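Local coordinates for HTH hxlR-type domain-containing protein (Enterococcus faecalis, PDB 1Z7U) that probably binds DNA as a dimeric winged helix-turn-helix transcriptional regulator of the HxlR type, its function being unconfirmed, at residues A[16-21]-A[63-68]; A[25-30]-A[54-59]. All blocks are in the same frame, centred on the assembly; numbering follows the deposited sequence.

Interaction 1 of 2, residues A[16-21]-A[63-68]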
ATOM      1  N   LEU A  16       4.395  -5.406  -1.785  1.00 22.95           N
ATOM      2  CA  LEU A  16       4.402  -4.679  -3.065  1.00 22.74           C
ATOM      3  C   LEU A  16       5.123  -5.431  -4.183  1.00 22.46           C
ATOM      4  O   LEU A  16       4.730  -5.358  -5.342  1.00 22.16           O
ATOM      5  CB  LEU A  16       4.987  -3.268  -2.911  1.00 21.96           C
ATOM      6  CG  LEU A  16       4.208  -2.188  -2.152  1.00 22.02           C
ATOM      7  CD1 LEU A  16       5.123  -1.012  -1.832  1.00 18.25           C
ATOM      8  CD2 LEU A  16       2.947  -1.713  -2.922  1.00 22.10           C
ATOM      9  N   SER A  17       6.187  -6.141  -3.821  1.00 23.07           N
ATOM     10  CA  SER A  17       6.978  -6.929  -4.767  1.00 23.21           C
ATOM     11  C   SER A  17       6.170  -8.045  -5.432  1.00 23.00           C
ATOM     12  O   SER A  17       6.520  -8.503  -6.518  1.00 23.62           O
ATOM     13  CB  SER A  17       8.232  -7.499  -4.083  1.00 22.71           C
ATOM     14  OG  SER A  17       7.938  -8.685  -3.351  1.00 25.22           O
ATOM     15  N   THR A  18       5.095  -8.492  -4.787  1.00 23.03           N
ATOM     16  CA  THR A  18       4.201  -9.491  -5.406  1.00 22.61           C
ATOM     17  C   THR A  18       3.228  -8.892  -6.451  1.00 22.88           C
ATOM     18  O   THR A  18       2.582  -9.640  -7.205  1.00 23.03           O
ATOM     19  CB  THR A  18       3.387 -10.283  -4.351  1.00 22.23           C
ATOM     20  OG1 THR A  18       2.382  -9.438  -3.762  1.00 22.02           O
ATOM     21  CG2 THR A  18       4.293 -10.831  -3.280  1.00 21.90           C
ATOM     22  N   ILE A  19       3.128  -7.560  -6.508  1.00 22.31           N
ATOM     23  CA  ILE A  19       2.094  -6.918  -7.307  1.00 22.03           C
ATOM     24  C   ILE A  19       2.560  -5.712  -8.150  1.00 22.36           C
ATOM     25  O   ILE A  19       1.763  -5.104  -8.873  1.00 22.14           O
ATOM     26  CB  ILE A  19       0.877  -6.531  -6.394  1.00 22.79           C
ATOM     27  CG1 ILE A  19      -0.428  -6.427  -7.209  1.00 23.17           C
ATOM     28  CG2 ILE A  19       1.181  -5.259  -5.542  1.00 21.44           C
ATOM     29  CD1 ILE A  19      -0.758  -7.692  -8.000  1.00 22.40           C
ATOM     30  N   ASN A  20       3.841  -5.367  -8.075  1.00 22.76           N
ATOM     31  CA  ASN A  20       4.322  -4.142  -8.710  1.00 23.18           C
ATOM     32  C   ASN A  20       4.870  -4.360 -10.123  1.00 23.16           C
ATOM     33  O   ASN A  20       5.047  -3.402 -10.890  1.00 22.77           O
ATOM     34  CB  ASN A  20       5.310  -3.392  -7.793  1.00 23.37           C
ATOM     35  CG  ASN A  20       6.579  -4.187  -7.510  1.00 24.72           C
ATOM     36  OD1 ASN A  20       6.823  -5.244  -8.103  1.00 23.29           O
ATOM     37  ND2 ASN A  20       7.406  -3.667  -6.595  1.00 26.63           N
ATOM     38  N   GLY A  21       5.102  -5.628 -10.460  1.00 23.41           N
ATOM     39  CA  GLY A  21       5.544  -6.032 -11.794  1.00 24.28           C
ATOM     40  C   GLY A  21       4.564  -5.633 -12.890  1.00 25.04           C
ATOM     41  O   GLY A  21       3.360  -5.481 -12.644  1.00 24.44           O
ATOM     42  N   ASP A  63       3.051 -16.750  -5.840  1.00 27.17           N
ATOM     43  CA  ASP A  63       2.994 -15.851  -4.699  1.00 26.96           C
ATOM     44  C   ASP A  63       1.720 -16.019  -3.884  1.00 26.85           C
ATOM     45  O   ASP A  63       1.623 -15.473  -2.784  1.00 27.34           O
ATOM     46  CB  ASP A  63       3.151 -14.391  -5.157  1.00 26.84           C
ATOM     47  CG  ASP A  63       4.560 -14.080  -5.623  1.00 27.27           C
ATOM     48  OD1 ASP A  63       5.468 -14.888  -5.335  1.00 28.67           O
ATOM     49  OD2 ASP A  63       4.774 -13.036  -6.278  1.00 27.96           O
ATOM     50  N   GLY A  64       0.750 -16.762  -4.425  1.00 26.19           N
ATOM     51  CA  GLY A  64      -0.484 -17.085  -3.707  1.00 25.79           C
ATOM     52  C   GLY A  64      -1.626 -16.117  -3.959  1.00 25.73           C
ATOM     53  O   GLY A  64      -2.559 -16.041  -3.170  1.00 25.28           O
ATOM     54  N   LEU A  65      -1.562 -15.379  -5.062  1.00 25.82           N
ATOM     55  CA  LEU A  65      -2.562 -14.339  -5.335  1.00 26.48           C
ATOM     56  C   LEU A  65      -3.626 -14.813  -6.313  1.00 27.05           C
ATOM     57  O   LEU A  65      -4.750 -14.329  -6.294  1.00 26.87           O
ATOM     58  CB  LEU A  65      -1.893 -13.094  -5.912  1.00 25.78           C
ATOM     59  CG  LEU A  65      -0.910 -12.291  -5.079  1.00 26.39           C
ATOM     60  CD1 LEU A  65      -0.195 -11.313  -5.990  1.00 26.58           C
ATOM     61  CD2 LEU A  65      -1.668 -11.573  -3.995  1.00 25.05           C
ATOM     62  N   VAL A  66      -3.237 -15.752  -7.176  1.00 27.97           N
ATOM     63  CA  VAL A  66      -4.078 -16.234  -8.259  1.00 28.33           C
ATOM     64  C   VAL A  66      -4.228 -17.754  -8.158  1.00 29.06           C
ATOM     65  O   VAL A  66      -3.258 -18.465  -7.901  1.00 28.69           O
ATOM     66  CB  VAL A  66      -3.493 -15.805  -9.630  1.00 28.51           C
ATOM     67  CG1 VAL A  66      -4.081 -16.618 -10.782  1.00 28.29           C
ATOM     68  CG2 VAL A  66      -3.719 -14.316  -9.851  1.00 27.98           C
ATOM     69  N   HIS A  67      -5.460 -18.230  -8.323  1.00 30.06           N
ATOM     70  CA  HIS A  67      -5.757 -19.653  -8.393  1.00 31.06           C
ATOM     71  C   HIS A  67      -5.974 -20.033  -9.854  1.00 31.23           C
ATOM     72  O   HIS A  67      -6.651 -19.315 -10.599  1.00 30.37           O
ATOM     73  CB  HIS A  67      -6.991 -19.982  -7.550  1.00 31.74           C
ATOM     74  CG  HIS A  67      -7.271 -21.449  -7.424  1.00 34.54           C
ATOM     75  ND1 HIS A  67      -8.207 -22.101  -8.203  1.00 37.07           N
ATOM     76  CD2 HIS A  67      -6.731 -22.394  -6.617  1.00 36.27           C
ATOM     77  CE1 HIS A  67      -8.236 -23.382  -7.874  1.00 37.02           C
ATOM     78  NE2 HIS A  67      -7.349 -23.585  -6.916  1.00 36.97           N
ATOM     79  N   ARG A  68      -5.355 -21.137 -10.261  1.00 32.17           N
ATOM     80  CA  ARG A  68      -5.546 -21.705 -11.594  1.00 33.12           C
ATOM     81  C   ARG A  68      -6.262 -23.043 -11.478  1.00 34.21           C
ATOM     82  O   ARG A  68      -5.748 -23.973 -10.847  1.00 34.23           O
ATOM     83  CB  ARG A  68      -4.217 -21.896 -12.299  1.00 32.57           C
ATOM     84  CG  ARG A  68      -4.364 -22.014 -13.789  1.00 32.66           C
ATOM     85  CD  ARG A  68      -3.071 -22.427 -14.460  1.00 34.14           C
ATOM     86  NE  ARG A  68      -3.111 -23.854 -14.723  1.00 36.10           N
ATOM     87  CZ  ARG A  68      -2.983 -24.422 -15.914  1.00 35.41           C
ATOM     88  NH1 ARG A  68      -3.067 -25.736 -15.995  1.00 37.08           N
ATOM     89  NH2 ARG A  68      -2.753 -23.700 -17.004  1.00 35.01           N
TER
HETATM   90  O   HOH W   1       3.237 -12.024  -8.209  1.00 19.02           O
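Thr18 sits against both Asp63 and Leu65, and these two pairs make up most of the contact. Its CB lies 3.6 Å from Asp63 OD2, while its methyl CG2 rests beside the same carboxylate, 4.0 Å from Asp63 CG. From the same segment as Asp63, Leu65 sends in its CD1 branch: Leu65 CD1 comes to 3.5 Å from Thr18 O, the carbonyl oxygen, and also touches the Thr18 hydroxyl. That same methyl reaches Ile19 CD1 at 4.2 Å, the two side chains crossing at about a right angle.

The polar link runs through water. One molecule donates to Thr18 O and to Asp63 OD2, each at 2.7 Å, and so ties the turn after helix 8-17 to the end of helix 50-63. Thr18 OG1 is not part of that bridge. With chi1 at 71° the hydroxyl lies between the backbone N and the carbonyl carbon, and it hydrogen-bonds back to Ala15 O, leaving CG2 to face the carboxylate.

Behind the first shell, the backbone bond from Ile19 N to Leu16 O holds the turn closed. On the other side Gly64, with positive phi, ends helix 50-63 in a Schellman motif, and the chain turns there to bring Leu65 back toward Thr18. Leu89 of helix 84-110 touches Thr18, Ile19 and Leu65 alike, and Trp99 of the second subunit packs on Thr18 and Leu65.

This buried joint belongs to the winged helix-turn-helix fold: the chain passes from helix 50-63 into strand 66-71, first strand of the two-stranded wing, against the end of helix 8-17 and at the dimer interface.

Interaction 2 of 2, residues A[25-30]-A[54-59]; sequences LSLMDE and TDRLRE
Leu27 and Arg56 bring two helices of the helix-turn-helix domain together in a small apolar contact, helix 24-33 on one side and helix 50-63 on the other. The backbones stay well apart, 8.2 Å between the CA atoms of Leu27 and Leu57, so side chains span the gap. Leu27 supplies the whole of the first helix's share. Its CD2 lies 3.4 Å from Arg56 CB and 3.7 Å from Arg56 CG, the two side chains meeting at about a right angle. Leu57 adds a looser touch, its CD2 coming to 4.3 Å from Leu27 CG. The Leu27 torsions, chi1 -112° and chi2 15°, are off the staggered values, so its branch positions, and the close approach of CD2 with them, should be read with caution. Leu53 and Met60 of helix 50-63, together with Leu45 from a loop, also pack on it.

Arg56 offers Leu27 only the base of its chain. Bends at chi2 and chi3 carry the guanidinium away from the leucine and back beside its own helix, where the carboxylate of Asp55 lies at its edge and in its plane. Arg56 NH2 and Asp55 OD2 form a salt bridge, modelled at 2.5 Å, too short to take literally. Glu59 OE1 extends the network as a long salt bridge to Arg56 NH2, 3.7 Å away. NH1, the remaining nitrogen, donates to Lys22 O; Glu59 has a second partner, Lys24 NZ, through OE2.

The chemistry is therefore split along one side chain: methylenes serve the hydrophobic packing, and the charged end is turned to Asp55, with Glu59 more distant. That pairing probably offsets much of the arginine's charge, and Arg56 NH1, bonded to Lys22 O, ties helix 50-63 to the turn that leads into helix 24-33.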
ATOM      1  N   LEU A  25      -1.097  -5.414 -11.727  1.00 24.16           N
ATOM      2  CA  LEU A  25      -2.230  -4.648 -11.210  1.00 24.33           C
ATOM      3  C   LEU A  25      -3.430  -4.734 -12.156  1.00 24.54           C
ATOM      4  O   LEU A  25      -4.552  -4.944 -11.708  1.00 25.12           O
ATOM      5  CB  LEU A  25      -1.835  -3.189 -10.927  1.00 24.67           C
ATOM      6  CG  LEU A  25      -2.895  -2.345 -10.193  1.00 24.21           C
ATOM      7  CD1 LEU A  25      -3.009  -2.774  -8.748  1.00 24.46           C
ATOM      8  CD2 LEU A  25      -2.587  -0.857 -10.289  1.00 23.37           C
ATOM      9  N   SER A  26      -3.192  -4.601 -13.460  1.00 25.09           N
ATOM     10  CA  SER A  26      -4.263  -4.783 -14.459  1.00 25.66           C
ATOM     11  C   SER A  26      -4.866  -6.186 -14.422  1.00 25.64           C
ATOM     12  O   SER A  26      -6.080  -6.338 -14.496  1.00 25.58           O
ATOM     13  CB  SER A  26      -3.759  -4.485 -15.868  1.00 25.53           C
ATOM     14  OG  SER A  26      -3.456  -3.112 -15.997  1.00 27.12           O
ATOM     15  N   LEU A  27      -4.008  -7.195 -14.321  1.00 26.06           N
ATOM     16  CA  LEU A  27      -4.434  -8.590 -14.183  1.00 27.05           C
ATOM     17  C   LEU A  27      -5.358  -8.797 -13.001  1.00 27.94           C
ATOM     18  O   LEU A  27      -6.405  -9.435 -13.127  1.00 27.59           O
ATOM     19  CB  LEU A  27      -3.216  -9.496 -14.034  1.00 26.93           C
ATOM     20  CG  LEU A  27      -2.846 -10.479 -15.147  1.00 28.23           C
ATOM     21  CD1 LEU A  27      -3.543 -10.198 -16.451  1.00 28.13           C
ATOM     22  CD2 LEU A  27      -1.342 -10.518 -15.349  1.00 27.62           C
HETATM   23  N   MSE A  28      -4.952  -8.260 -11.851  1.00 29.04           N
HETATM   24  CA  MSE A  28      -5.735  -8.306 -10.632  1.00 31.33           C
HETATM   25  C   MSE A  28      -7.102  -7.616 -10.781  1.00 29.89           C
HETATM   26  O   MSE A  28      -8.111  -8.138 -10.284  1.00 29.78           O
HETATM   27  CB  MSE A  28      -4.926  -7.708  -9.475  1.00 30.47           C
HETATM   28  CG  MSE A  28      -5.704  -7.524  -8.191  1.00 32.58           C
HETATM   29 SE   MSE A  28      -4.566  -7.064  -6.654  1.00 39.91          SE
HETATM   30  CE  MSE A  28      -3.916  -8.915  -6.216  1.00 33.62           C
ATOM     31  N   ASP A  29      -7.122  -6.455 -11.449  1.00 29.26           N
ATOM     32  CA  ASP A  29      -8.369  -5.742 -11.765  1.00 28.84           C
ATOM     33  C   ASP A  29      -9.318  -6.623 -12.581  1.00 28.92           C
ATOM     34  O   ASP A  29     -10.514  -6.673 -12.302  1.00 28.95           O
ATOM     35  CB  ASP A  29      -8.096  -4.451 -12.541  1.00 28.46           C
ATOM     36  CG  ASP A  29      -7.773  -3.257 -11.642  1.00 28.95           C
ATOM     37  OD1 ASP A  29      -8.030  -3.301 -10.427  1.00 27.57           O
ATOM     38  OD2 ASP A  29      -7.253  -2.248 -12.169  1.00 31.00           O
ATOM     39  N   GLU A  30      -8.775  -7.323 -13.575  1.00 28.94           N
ATOM     40  CA  GLU A  30      -9.575  -8.224 -14.422  1.00 29.49           C
ATOM     41  C   GLU A  30     -10.114  -9.407 -13.642  1.00 28.98           C
ATOM     42  O   GLU A  30     -11.263  -9.779 -13.803  1.00 28.86           O
ATOM     43  CB  GLU A  30      -8.768  -8.732 -15.620  1.00 29.41           C
ATOM     44  CG  GLU A  30      -8.463  -7.673 -16.668  1.00 32.19           C
ATOM     45  CD  GLU A  30      -9.722  -7.039 -17.248  1.00 35.04           C
ATOM     46  OE1 GLU A  30     -10.717  -7.777 -17.441  1.00 37.39           O
ATOM     47  OE2 GLU A  30      -9.716  -5.808 -17.501  1.00 35.24           O
ATOM     48  N   THR A  54       1.328 -15.383 -19.456  1.00 32.35           N
ATOM     49  CA  THR A  54       1.541 -16.610 -18.681  1.00 32.54           C
ATOM     50  C   THR A  54       2.615 -16.399 -17.609  1.00 32.01           C
ATOM     51  O   THR A  54       2.473 -16.888 -16.480  1.00 31.95           O
ATOM     52  CB  THR A  54       1.873 -17.855 -19.564  1.00 33.24           C
ATOM     53  OG1 THR A  54       2.991 -17.568 -20.413  1.00 35.45           O
ATOM     54  CG2 THR A  54       0.689 -18.242 -20.425  1.00 33.38           C
ATOM     55  N   ASP A  55       3.661 -15.657 -17.959  1.00 31.27           N
ATOM     56  CA  ASP A  55       4.720 -15.299 -17.004  1.00 31.96           C
ATOM     57  C   ASP A  55       4.150 -14.615 -15.756  1.00 31.10           C
ATOM     58  O   ASP A  55       4.408 -15.047 -14.637  1.00 31.53           O
ATOM     59  CB  ASP A  55       5.783 -14.407 -17.669  1.00 32.01           C
ATOM     60  CG  ASP A  55       6.928 -14.042 -16.721  1.00 34.59           C
ATOM     61  OD1 ASP A  55       7.785 -14.916 -16.442  1.00 36.59           O
ATOM     62  OD2 ASP A  55       6.982 -12.875 -16.263  1.00 36.96           O
ATOM     63  N   ARG A  56       3.366 -13.558 -15.967  1.00 30.71           N
ATOM     64  CA  ARG A  56       2.662 -12.856 -14.895  1.00 30.06           C
ATOM     65  C   ARG A  56       1.817 -13.773 -14.041  1.00 29.61           C
ATOM     66  O   ARG A  56       1.923 -13.747 -12.813  1.00 29.28           O
ATOM     67  CB  ARG A  56       1.777 -11.762 -15.473  1.00 29.99           C
ATOM     68  CG  ARG A  56       2.337 -10.356 -15.341  1.00 31.25           C
ATOM     69  CD  ARG A  56       3.434 -10.075 -16.350  1.00 31.33           C
ATOM     70  NE  ARG A  56       4.688 -10.693 -15.954  1.00 31.99           N
ATOM     71  CZ  ARG A  56       5.580 -10.123 -15.153  1.00 33.65           C
ATOM     72  NH1 ARG A  56       5.362  -8.905 -14.654  1.00 32.35           N
ATOM     73  NH2 ARG A  56       6.697 -10.772 -14.854  1.00 33.92           N
ATOM     74  N   LEU A  57       0.989 -14.594 -14.687  1.00 29.15           N
ATOM     75  CA  LEU A  57       0.061 -15.484 -13.974  1.00 28.96           C
ATOM     76  C   LEU A  57       0.787 -16.567 -13.181  1.00 29.20           C
ATOM     77  O   LEU A  57       0.327 -16.993 -12.123  1.00 28.55           O
ATOM     78  CB  LEU A  57      -0.950 -16.110 -14.937  1.00 28.93           C
ATOM     79  CG  LEU A  57      -1.952 -15.178 -15.635  1.00 29.14           C
ATOM     80  CD1 LEU A  57      -2.536 -15.863 -16.882  1.00 30.23           C
ATOM     81  CD2 LEU A  57      -3.057 -14.730 -14.685  1.00 27.97           C
ATOM     82  N   ARG A  58       1.927 -16.998 -13.710  1.00 30.05           N
ATOM     83  CA  ARG A  58       2.778 -17.978 -13.052  1.00 30.94           C
ATOM     84  C   ARG A  58       3.332 -17.389 -11.762  1.00 30.25           C
ATOM     85  O   ARG A  58       3.263 -18.021 -10.722  1.00 30.29           O
ATOM     86  CB  ARG A  58       3.928 -18.382 -13.974  1.00 31.59           C
ATOM     87  CG  ARG A  58       4.100 -19.873 -14.123  1.00 35.69           C
ATOM     88  CD  ARG A  58       3.699 -20.368 -15.515  1.00 40.97           C
ATOM     89  NE  ARG A  58       4.836 -20.341 -16.450  1.00 44.49           N
ATOM     90  CZ  ARG A  58       4.974 -21.146 -17.510  1.00 46.17           C
ATOM     91  NH1 ARG A  58       4.052 -22.066 -17.792  1.00 46.51           N
ATOM     92  NH2 ARG A  58       6.046 -21.037 -18.289  1.00 46.77           N
ATOM     93  N   GLU A  59       3.862 -16.167 -11.840  1.00 30.03           N
ATOM     94  CA  GLU A  59       4.406 -15.477 -10.664  1.00 30.09           C
ATOM     95  C   GLU A  59       3.329 -15.233  -9.620  1.00 30.21           C
ATOM     96  O   GLU A  59       3.559 -15.448  -8.427  1.00 29.94           O
ATOM     97  CB  GLU A  59       5.072 -14.153 -11.047  1.00 30.04           C
ATOM     98  CG  GLU A  59       6.355 -14.302 -11.868  1.00 30.19           C
ATOM     99  CD  GLU A  59       7.194 -13.043 -11.872  1.00 31.79           C
ATOM    100  OE1 GLU A  59       8.315 -13.066 -12.430  1.00 32.78           O
ATOM    101  OE2 GLU A  59       6.744 -12.020 -11.320  1.00 32.08           O
TER

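From the N terminus, the chain leaves helix 8-17 through the turn of interaction 1 and enters helix 24-33, which carries the first half of interaction 2. It then runs through helix 38-44 to helix 50-63, where interaction 2 closes the shorter loop. Interaction 1 closes the longer one at the start of the wing, so the two nest without crossing. Their centres are 7 Å apart, and Met28, on helix 24-33, packs against interaction 1: Met28 CE lies 3.8 Å from Ile19 CD1. Together they tie helix 8-17, helix 24-33, helix 50-63 and strand 66-71 into one domain, and both have residues touching the second subunit.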